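Local coordinates for SusD superfamily protein (Bacteroides fragilis NCTC 9343, PDB 3NQP) that probably binds glycans at the outer membrane of the cell, as a member of the SusD family of sugar-binding proteins, at residues D87-G90 / R91-N94; W198-A201 / A202-L206; F255-K258 / N259-N262; A390-A393 / N394-D398. One frame throughout, in Å; residues are numbered along the deposited sequence. Where two conformers were deposited one is given.

Contact 1. Residues D87-G90 / R91-N94; sequences DLFG and RITN
Arg91 reaches back over the first turn of helix 89-102 to the peptide carbonyl of Asp87. Its CB rests against Leu88 O at 3.4 Å. From there CG sits anti to the carbonyl carbon, beside the backbone N (chi1 -77°), and the chain runs extended to NE, which leads it back to the Asp87 carbonyl. On the way CD passes CD2 of Leu88 at 4.1 Å. At the tip, NH1 meets Asp87 O at 3.1 Å, with the oxygen in the guanidinium plane at its edge; the bend at the hydrogen makes this bond a weak one. A firmer hold on the group lies outside, where NE donates to His34 O, and an acetate ion is bound close to the side chain. OD2 of Asp87 is 4.5 Å from Arg91 NH1, beyond a salt bridge, and may favour the positive charge. Water 1 also donates to Asp87 O. On another side of the helix Phe89 and Ile92 lie next to each other and point the same way, CD1 to CD1 at 3.9 Å, and both pack on Tyr128 of helix 110-135. The bond from Ile92 N to Leu88 O, 3.0 Å long, is nearly straight at 169°. This is the N-terminal turn of an alpha-helix, with Leu88 O taking the Ile92 amide and Asp87 O the Arg91 side chain, packed against helices 21-37 and 110-135.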
loop_
_atom_site.group_PDB
_atom_site.type_symbol
_atom_site.label_atom_id
_atom_site.label_comp_id
_atom_site.label_asym_id
_atom_site.label_seq_id
_atom_site.Cartn_x
_atom_site.Cartn_y
_atom_site.Cartn_z
ATOM N N ASP A 87 8.994 0.922 -14.617
ATOM C CA ASP A 87 9.830 2.105 -14.821
ATOM C C ASP A 87 10.565 2.501 -13.544
ATOM O O ASP A 87 10.761 3.673 -13.279
ATOM C CB ASP A 87 8.962 3.266 -15.346
ATOM C CG ASP A 87 9.760 4.282 -16.193
ATOM O OD1 ASP A 87 10.881 3.984 -16.646
ATOM O OD2 ASP A 87 9.242 5.382 -16.423
ATOM N N LEU A 88 10.932 1.532 -12.715
ATOM C CA LEU A 88 11.640 1.857 -11.492
ATOM C C LEU A 88 13.168 1.926 -11.604
ATOM O O LEU A 88 13.829 2.454 -10.676
ATOM C CB LEU A 88 11.261 0.921 -10.359
ATOM C CG LEU A 88 9.762 0.915 -9.985
ATOM C CD1 LEU A 88 9.484 -0.075 -8.851
ATOM C CD2 LEU A 88 9.294 2.294 -9.616
ATOM N N PHE A 89 13.759 1.405 -12.668
ATOM C CA PHE A 89 15.236 1.358 -12.707
ATOM C C PHE A 89 15.869 2.738 -12.887
ATOM O O PHE A 89 16.999 2.961 -12.422
ATOM C CB PHE A 89 15.782 0.332 -13.730
ATOM C CG PHE A 89 15.701 -1.082 -13.233
ATOM C CD1 PHE A 89 16.529 -1.516 -12.205
ATOM C CD2 PHE A 89 14.765 -1.946 -13.743
ATOM C CE1 PHE A 89 16.448 -2.792 -11.726
ATOM C CE2 PHE A 89 14.661 -3.214 -13.249
ATOM C CZ PHE A 89 15.512 -3.656 -12.256
ATOM N N GLY A 90 15.164 3.675 -13.524
ATOM C CA GLY A 90 15.703 5.039 -13.617
ATOM C C GLY A 90 15.872 5.635 -12.213
ATOM O O GLY A 90 16.938 6.205 -11.866
ATOM N N ARG A 91 14.842 5.453 -11.382
ATOM C CA ARG A 91 14.880 5.896 -9.979
ATOM C C ARG A 91 16.009 5.244 -9.190
ATOM O O ARG A 91 16.738 5.926 -8.456
ATOM C CB ARG A 91 13.547 5.585 -9.310
ATOM C CG ARG A 91 12.471 6.570 -9.692
ATOM C CD ARG A 91 11.127 5.914 -9.555
ATOM N NE ARG A 91 10.065 6.867 -9.773
ATOM C CZ ARG A 91 9.376 6.994 -10.897
ATOM N NH1 ARG A 91 9.600 6.229 -11.968
ATOM N NH2 ARG A 91 8.446 7.919 -10.941
ATOM N N ILE A 92 16.102 3.917 -9.317
ATOM C CA ILE A 92 17.163 3.137 -8.667
ATOM C C ILE A 92 18.552 3.659 -9.067
ATOM O O ILE A 92 19.427 3.806 -8.212
ATOM C CB ILE A 92 17.071 1.613 -8.966
ATOM C CG1 ILE A 92 15.896 1.014 -8.189
ATOM C CG2 ILE A 92 18.408 0.867 -8.587
ATOM C CD1 ILE A 92 15.418 -0.338 -8.689
ATOM N N THR A 93 18.760 3.945 -10.345
ATOM C CA THR A 93 20.093 4.353 -10.781
ATOM C C THR A 93 20.490 5.713 -10.193
ATOM O O THR A 93 21.670 5.944 -9.944
ATOM C CB THR A 93 20.243 4.292 -12.326
ATOM O OG1 THR A 93 19.218 5.075 -12.945
ATOM C CG2 THR A 93 20.117 2.850 -12.778
ATOM N N ASN A 94 19.519 6.591 -9.936
ATOM C CA ASN A 94 19.777 7.838 -9.247
ATOM C C ASN A 94 20.170 7.613 -7.796
ATOM O O ASN A 94 21.037 8.332 -7.263
ATOM C CB ASN A 94 18.582 8.811 -9.342
ATOM C CG ASN A 94 18.355 9.342 -10.780
ATOM O OD1 ASN A 94 19.091 9.009 -11.715
ATOM N ND2 ASN A 94 17.328 10.140 -10.948
HETATM O O HOH W 1 12.706 5.413 -12.774
#

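Contact 2. Residues W198-A201 / A202-L206; sequences WSKA and ATECL
One face of the Trp198 indole is occupied by the methyl group of Ala202, and the N-H edge by the hydroxyl of Thr203, as the chain passes through Ser199, the N-cap of helix 200-216, into the first turn. Ala202 CB stands 3.6 Å from the centroid of the six-membered ring and only 15° off its normal, a CH-pi contact. At the edge, Trp198 NE1 donates to Thr203 OG1 at 2.9 Å; the oxygen lies in the ring plane and the N-H points almost straight at it (162°). That hydroxyl also hydrogen-bonds Ser177 OG, so two partners grip it in a buried setting. Leu206 CD2 approaches the ring obliquely, 3.8 Å from Trp198 CZ2, its side chain crossing the indole at about a right angle. Trp198 can lie back over the helix because its CG is anti to the backbone N (chi1 -166°). Phe267 adds an edge-to-face contact from outside. Further along, Glu204 CG lies over Lys200 O, but the two charged ends separate: the carboxylate binds His235, Tyr243 and Ser238, while the ammonium binds Gly182 and Asn185. In the capping bond Ser199 OG, held between its own backbone N and carbonyl carbon, accepts from Ala202 N at 3.3 Å.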
loop_
_atom_site.group_PDB
_atom_site.type_symbol
_atom_site.label_atom_id
_atom_site.label_comp_id
_atom_site.label_asym_id
_atom_site.label_seq_id
_atom_site.Cartn_x
_atom_site.Cartn_y
_atom_site.Cartn_z
ATOM N N TRP A 198 12.233 10.002 4.147
ATOM C CA TRP A 198 12.453 8.680 4.706
ATOM C C TRP A 198 13.258 8.797 5.988
ATOM O O TRP A 198 14.047 9.734 6.142
ATOM C CB TRP A 198 13.166 7.805 3.672
ATOM C CG TRP A 198 13.157 6.324 3.999
ATOM C CD1 TRP A 198 14.094 5.651 4.697
ATOM C CD2 TRP A 198 12.143 5.381 3.675
ATOM N NE1 TRP A 198 13.760 4.333 4.796
ATOM C CE2 TRP A 198 12.568 4.136 4.163
ATOM C CE3 TRP A 198 10.929 5.457 2.977
ATOM C CZ2 TRP A 198 11.843 2.966 3.973
ATOM C CZ3 TRP A 198 10.205 4.291 2.815
ATOM C CH2 TRP A 198 10.650 3.077 3.322
ATOM N N SER A 199 13.008 7.897 6.936
ATOM C CA SER A 199 13.523 8.025 8.301
ATOM C C SER A 199 13.921 6.654 8.799
ATOM O O SER A 199 13.605 5.644 8.166
ATOM C CB SER A 199 12.435 8.589 9.227
ATOM O OG SER A 199 11.299 7.675 9.301
ATOM N N LYS A 200 14.554 6.622 9.962
ATOM C CA LYS A 200 14.908 5.362 10.637
ATOM C C LYS A 200 13.681 4.502 10.936
ATOM O O LYS A 200 13.656 3.280 10.682
ATOM C CB LYS A 200 15.708 5.651 11.892
ATOM C CG LYS A 200 16.280 4.423 12.586
ATOM C CD LYS A 200 16.842 4.819 13.917
ATOM C CE LYS A 200 17.069 3.636 14.759
ATOM N NZ LYS A 200 17.797 3.932 15.963
ATOM N N ALA A 201 12.639 5.121 11.454
ATOM C CA ALA A 201 11.389 4.402 11.662
ATOM C C ALA A 201 10.866 3.736 10.384
ATOM O O ALA A 201 10.342 2.654 10.404
ATOM C CB ALA A 201 10.367 5.325 12.214
ATOM N N ALA A 202 10.962 4.435 9.276
ATOM C CA ALA A 202 10.482 3.931 8.019
ATOM C C ALA A 202 11.273 2.699 7.604
ATOM O O ALA A 202 10.677 1.701 7.120
ATOM C CB ALA A 202 10.552 5.030 6.935
ATOM N N THR A 203 12.598 2.753 7.791
ATOM C CA THR A 203 13.433 1.586 7.541
ATOM C C THR A 203 13.039 0.414 8.450
ATOM O O THR A 203 12.989 -0.763 8.004
ATOM C CB THR A 203 14.926 1.885 7.667
ATOM O OG1 THR A 203 15.324 2.697 6.560
ATOM C CG2 THR A 203 15.786 0.545 7.662
ATOM N N GLU A 204 12.753 0.702 9.708
ATOM C CA GLU A 204 12.322 -0.360 10.634
ATOM C C GLU A 204 10.959 -0.972 10.200
ATOM O O GLU A 204 10.774 -2.176 10.302
ATOM C CB GLU A 204 12.261 0.136 12.069
ATOM C CG GLU A 204 13.627 0.419 12.656
ATOM C CD GLU A 204 13.714 0.145 14.122
ATOM O OE1 GLU A 204 14.045 -1.008 14.464
ATOM O OE2 GLU A 204 13.414 1.049 14.913
ATOM N N CYS A 205 10.023 -0.139 9.727
ATOM C CA CYS A 205 8.769 -0.632 9.177
ATOM C C CYS A 205 8.999 -1.562 7.975
ATOM O O CYS A 205 8.455 -2.653 7.893
ATOM C CB CYS A 205 7.873 0.511 8.709
ATOM S SG CYS A 205 7.085 1.373 10.105
ATOM N N LEU A 206 9.777 -1.082 7.033
ATOM C CA LEU A 206 10.177 -1.871 5.897
ATOM C C LEU A 206 10.835 -3.164 6.342
ATOM O O LEU A 206 10.572 -4.218 5.747
ATOM C CB LEU A 206 11.088 -1.073 4.951
ATOM C CG LEU A 206 11.460 -1.711 3.622
ATOM C CD1 LEU A 206 10.234 -2.200 2.849
ATOM C CD2 LEU A 206 12.235 -0.670 2.793
#

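Contact 3. Residues F255-K258 / N259-N262; sequences FNAK and NKAN
The backbone from Asn256 to Asn259 folds into a type I beta turn, closed by Asn259 N donating to Asn256 O at 2.8 Å. An Asx turn is superposed on it: Asn256 OD1 accepts from Lys258 N at 2.7 Å. With CG anti to its backbone N (chi1 177°), the Asn256 amide is carried across the turn to meet that N-H, which approaches from above the plane of the amide C=O. Its ND2 is bound by Gln253, so both ends of the amide are engaged. Next to it, Asn256 CB and Asn259 CB touch at 4.1 Å, and Asn259 ND2 goes back to Gln253 O. Lys260 runs extended beyond CG alongside Ala257, its CE 3.5 Å from Ala257 O and 4.0 Å from Ala257 CB; the ammonium group continues to a salt bridge with Asp376. Water 2 ties the same two residues together, donating to Ala257 O and accepting from Lys260 N. The turn lies in the surface loop between helix 251-255 and strand 265-269. Nearer the strand, Asn262 ND2 donates to Asn259 O at 2.9 Å, the oxygen lying in the Asn262 amide plane and the N-H...O angle reaching 165°.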
loop_
_atom_site.group_PDB
_atom_site.type_symbol
_atom_site.label_atom_id
_atom_site.label_comp_id
_atom_site.label_asym_id
_atom_site.label_seq_id
_atom_site.Cartn_x
_atom_site.Cartn_y
_atom_site.Cartn_z
ATOM N N PHE A 255 -6.239 11.035 7.767
ATOM C CA PHE A 255 -6.041 11.312 6.320
ATOM C C PHE A 255 -6.250 12.753 5.986
ATOM O O PHE A 255 -5.883 13.185 4.902
ATOM C CB PHE A 255 -6.993 10.449 5.488
ATOM C CG PHE A 255 -6.929 9.040 5.908
ATOM C CD1 PHE A 255 -5.920 8.239 5.435
ATOM C CD2 PHE A 255 -7.803 8.533 6.869
ATOM C CE1 PHE A 255 -5.792 6.916 5.883
ATOM C CE2 PHE A 255 -7.687 7.245 7.321
ATOM C CZ PHE A 255 -6.652 6.414 6.805
ATOM N N ASN A 256 -6.841 13.479 6.939
ATOM C CA ASN A 256 -7.260 14.857 6.716
ATOM C C ASN A 256 -6.075 15.684 6.215
ATOM O O ASN A 256 -4.996 15.722 6.844
ATOM C CB ASN A 256 -7.839 15.390 8.019
ATOM C CG ASN A 256 -8.261 16.855 7.947
ATOM O OD1 ASN A 256 -7.933 17.591 7.013
ATOM N ND2 ASN A 256 -8.954 17.291 8.988
ATOM N N ALA A 257 -6.271 16.340 5.072
ATOM C CA ALA A 257 -5.188 17.075 4.413
ATOM C C ALA A 257 -4.772 18.312 5.227
ATOM O O ALA A 257 -3.740 18.925 4.951
ATOM C CB ALA A 257 -5.585 17.437 2.953
ATOM N N LYS A 258 -5.574 18.679 6.224
ATOM C CA LYS A 258 -5.211 19.767 7.140
ATOM C C LYS A 258 -4.631 19.224 8.467
ATOM O O LYS A 258 -4.339 19.983 9.372
ATOM C CB LYS A 258 -6.421 20.693 7.380
ATOM C CG LYS A 258 -7.011 21.289 6.102
ATOM C CD LYS A 258 -6.275 22.536 5.640
ATOM C CE LYS A 258 -7.005 23.266 4.489
ATOM N NZ LYS A 258 -8.506 23.398 4.682
ATOM N N ASN A 259 -4.384 17.909 8.542
ATOM C CA ASN A 259 -3.789 17.308 9.745
ATOM C C ASN A 259 -2.604 16.401 9.380
ATOM O O ASN A 259 -2.391 15.351 9.972
ATOM C CB ASN A 259 -4.866 16.530 10.537
ATOM C CG ASN A 259 -4.347 16.059 11.897
ATOM O OD1 ASN A 259 -3.575 16.758 12.511
ATOM N ND2 ASN A 259 -4.719 14.855 12.326
ATOM N N LYS A 260 -1.834 16.806 8.385
ATOM C CA LYS A 260 -0.780 15.960 7.831
ATOM C C LYS A 260 0.344 15.739 8.800
ATOM O O LYS A 260 0.543 16.518 9.722
ATOM C CB LYS A 260 -0.200 16.572 6.529
ATOM C CG LYS A 260 -1.204 16.567 5.401
ATOM C CD LYS A 260 -0.602 17.133 4.112
ATOM C CE LYS A 260 -1.602 17.056 2.931
ATOM N NZ LYS A 260 -0.770 17.309 1.687
ATOM N N ALA A 261 1.074 14.673 8.576
ATOM C CA ALA A 261 2.244 14.307 9.410
ATOM C C ALA A 261 1.889 14.222 10.889
ATOM O O ALA A 261 2.685 14.537 11.765
ATOM C CB ALA A 261 3.389 15.300 9.169
ATOM N N ASN A 262 0.685 13.746 11.157
ATOM C CA ASN A 262 0.222 13.512 12.540
ATOM C C ASN A 262 0.894 12.311 13.205
ATOM O O ASN A 262 1.671 11.568 12.590
ATOM C CB ASN A 262 -1.277 13.355 12.536
ATOM C CG ASN A 262 -1.724 12.196 11.688
ATOM O OD1 ASN A 262 -1.497 11.037 12.071
ATOM N ND2 ASN A 262 -2.367 12.482 10.518
HETATM O O HOH W 2 -1.804 19.650 7.235
#

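Contact 4. Residues A390-A393 / N394-D398; sequences AEIA and NMEGD
Glu396 has its CG anti to the carbonyl carbon (chi1 -69°) and then extends, which lays the side chain back along the preceding turn of helix 382-396. Its CG is 3.6 Å from Ile392 O, and further out Glu396 OE2 is 4.1 Å from Ile392 CG2. The carboxylate then forms a salt bridge with Lys233. Met395, present as selenomethionine, has its CB 3.3 Å from Ile392 O, set by the helical backbone; a similar first torsion brings CG to Glu391 O, and the chain then bends twice so that its end leads away. Asn394 takes the other course, CG anti to the backbone N (chi1 -160°), and its amide leaves for helix 431-445, where Glu435, Phe431 and Asn434 bind both of its ends. At the end of the helix Ala393 O receives two donors, Gly397 N at 2.9 Å and Asp398 N at 3.0 Å, the second from above the carbonyl plane. Asp398 CB comes back to 4.1 Å from Ala393 CB. Its OD1 caps Ala401 N, opening helix 399-414. The 6→1 bond from Asp398 to Ala393, a weak bond from Gly397 N to Asn394 O and the positive phi of Gly397 define a Schellman motif, here joining two consecutive helices of the SusD fold.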
loop_
_atom_site.group_PDB
_atom_site.type_symbol
_atom_site.label_atom_id
_atom_site.label_comp_id
_atom_site.label_asym_id
_atom_site.label_seq_id
_atom_site.Cartn_x
_atom_site.Cartn_y
_atom_site.Cartn_z
ATOM N N ALA A 390 0.139 -8.538 14.851
ATOM C CA ALA A 390 -0.900 -9.556 15.022
ATOM C C ALA A 390 -0.616 -10.815 14.165
ATOM O O ALA A 390 -0.799 -11.965 14.619
ATOM C CB ALA A 390 -2.280 -8.990 14.711
ATOM N N GLU A 391 -0.212 -10.591 12.916
ATOM C CA GLU A 391 0.104 -11.692 12.024
ATOM C C GLU A 391 1.309 -12.497 12.548
ATOM O O GLU A 391 1.278 -13.717 12.528
ATOM C CB GLU A 391 0.359 -11.183 10.614
ATOM C CG GLU A 391 0.604 -12.297 9.607
ATOM C CD GLU A 391 0.645 -11.785 8.196
ATOM O OE1 GLU A 391 0.031 -10.716 7.969
ATOM O OE2 GLU A 391 1.285 -12.454 7.339
ATOM N N ILE A 392 2.333 -11.811 13.071
ATOM C CA ILE A 392 3.487 -12.499 13.685
ATOM C C ILE A 392 2.996 -13.331 14.887
ATOM O O ILE A 392 3.359 -14.513 15.025
ATOM C CB ILE A 392 4.598 -11.502 14.106
ATOM C CG1 ILE A 392 5.277 -10.887 12.862
ATOM C CG2 ILE A 392 5.621 -12.205 14.987
ATOM C CD1 ILE A 392 6.186 -9.581 13.130
ATOM N N ALA A 393 2.144 -12.728 15.726
ATOM C CA ALA A 393 1.543 -13.410 16.865
ATOM C C ALA A 393 0.839 -14.707 16.438
ATOM O O ALA A 393 1.021 -15.783 17.039
ATOM C CB ALA A 393 0.525 -12.444 17.623
ATOM N N ASN A 394 0.044 -14.615 15.389
ATOM C CA ASN A 394 -0.636 -15.796 14.889
ATOM C C ASN A 394 0.390 -16.890 14.513
ATOM O O ASN A 394 0.154 -18.057 14.812
ATOM C CB ASN A 394 -1.563 -15.510 13.691
ATOM C CG ASN A 394 -2.590 -16.601 13.494
ATOM O OD1 ASN A 394 -2.935 -17.286 14.454
ATOM N ND2 ASN A 394 -3.106 -16.759 12.260
HETATM N N MSE A 395 1.529 -16.508 13.932
HETATM C CA MSE A 395 2.559 -17.493 13.574
HETATM C C MSE A 395 3.170 -18.141 14.820
HETATM O O MSE A 395 3.450 -19.342 14.826
HETATM C CB MSE A 395 3.693 -16.889 12.731
HETATM C CG MSE A 395 3.332 -16.538 11.310
HETATM SE SE MSE A 395 2.806 -18.004 10.238
HETATM C CE MSE A 395 4.515 -18.911 10.009
ATOM N N GLU A 396 3.376 -17.349 15.873
ATOM C CA GLU A 396 3.938 -17.839 17.144
ATOM C C GLU A 396 3.000 -18.751 17.895
ATOM O O GLU A 396 3.450 -19.632 18.619
ATOM C CB GLU A 396 4.239 -16.689 18.099
ATOM C CG GLU A 396 5.367 -15.780 17.701
ATOM C CD GLU A 396 5.434 -14.467 18.528
ATOM O OE1 GLU A 396 4.431 -13.961 19.058
ATOM O OE2 GLU A 396 6.515 -13.892 18.604
ATOM N N GLY A 397 1.708 -18.489 17.773
ATOM C CA GLY A 397 0.706 -19.093 18.630
ATOM C C GLY A 397 0.219 -18.209 19.784
ATOM O O GLY A 397 -0.406 -18.717 20.727
ATOM N N ASP A 398 0.520 -16.909 19.728
ATOM C CA ASP A 398 0.187 -15.951 20.792
ATOM C C ASP A 398 -1.198 -15.413 20.481
ATOM O O ASP A 398 -1.402 -14.270 20.012
ATOM C CB ASP A 398 1.219 -14.835 20.870
ATOM C CG ASP A 398 1.097 -13.977 22.141
ATOM O OD1 ASP A 398 0.052 -14.011 22.768
ATOM O OD2 ASP A 398 2.042 -13.245 22.446
#

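Overall arrangement
The four contacts follow one another along the chain without touching. Three concern helix ends: contacts 1 and 2 lie at the starts of helices 89-102 and 200-216, and contact 4 at the finish of helix 382-396; contact 3 is a loop turn. Contacts 1 and 2, with centres about 20 Å apart, share helix 110-135, on which Phe89 and Ile92 of one and Trp198 and Leu206 of the other pack. Helix 200-216 also links contact 2 to contact 4, since Ile392 packs on Leu212; the nearest atoms of contacts 2 and 4 are about 9 Å apart. Strand 377-381 bridges contacts 2 and 3 through Tyr380 and Ile378. The acetate near Arg91 is probably from crystallisation.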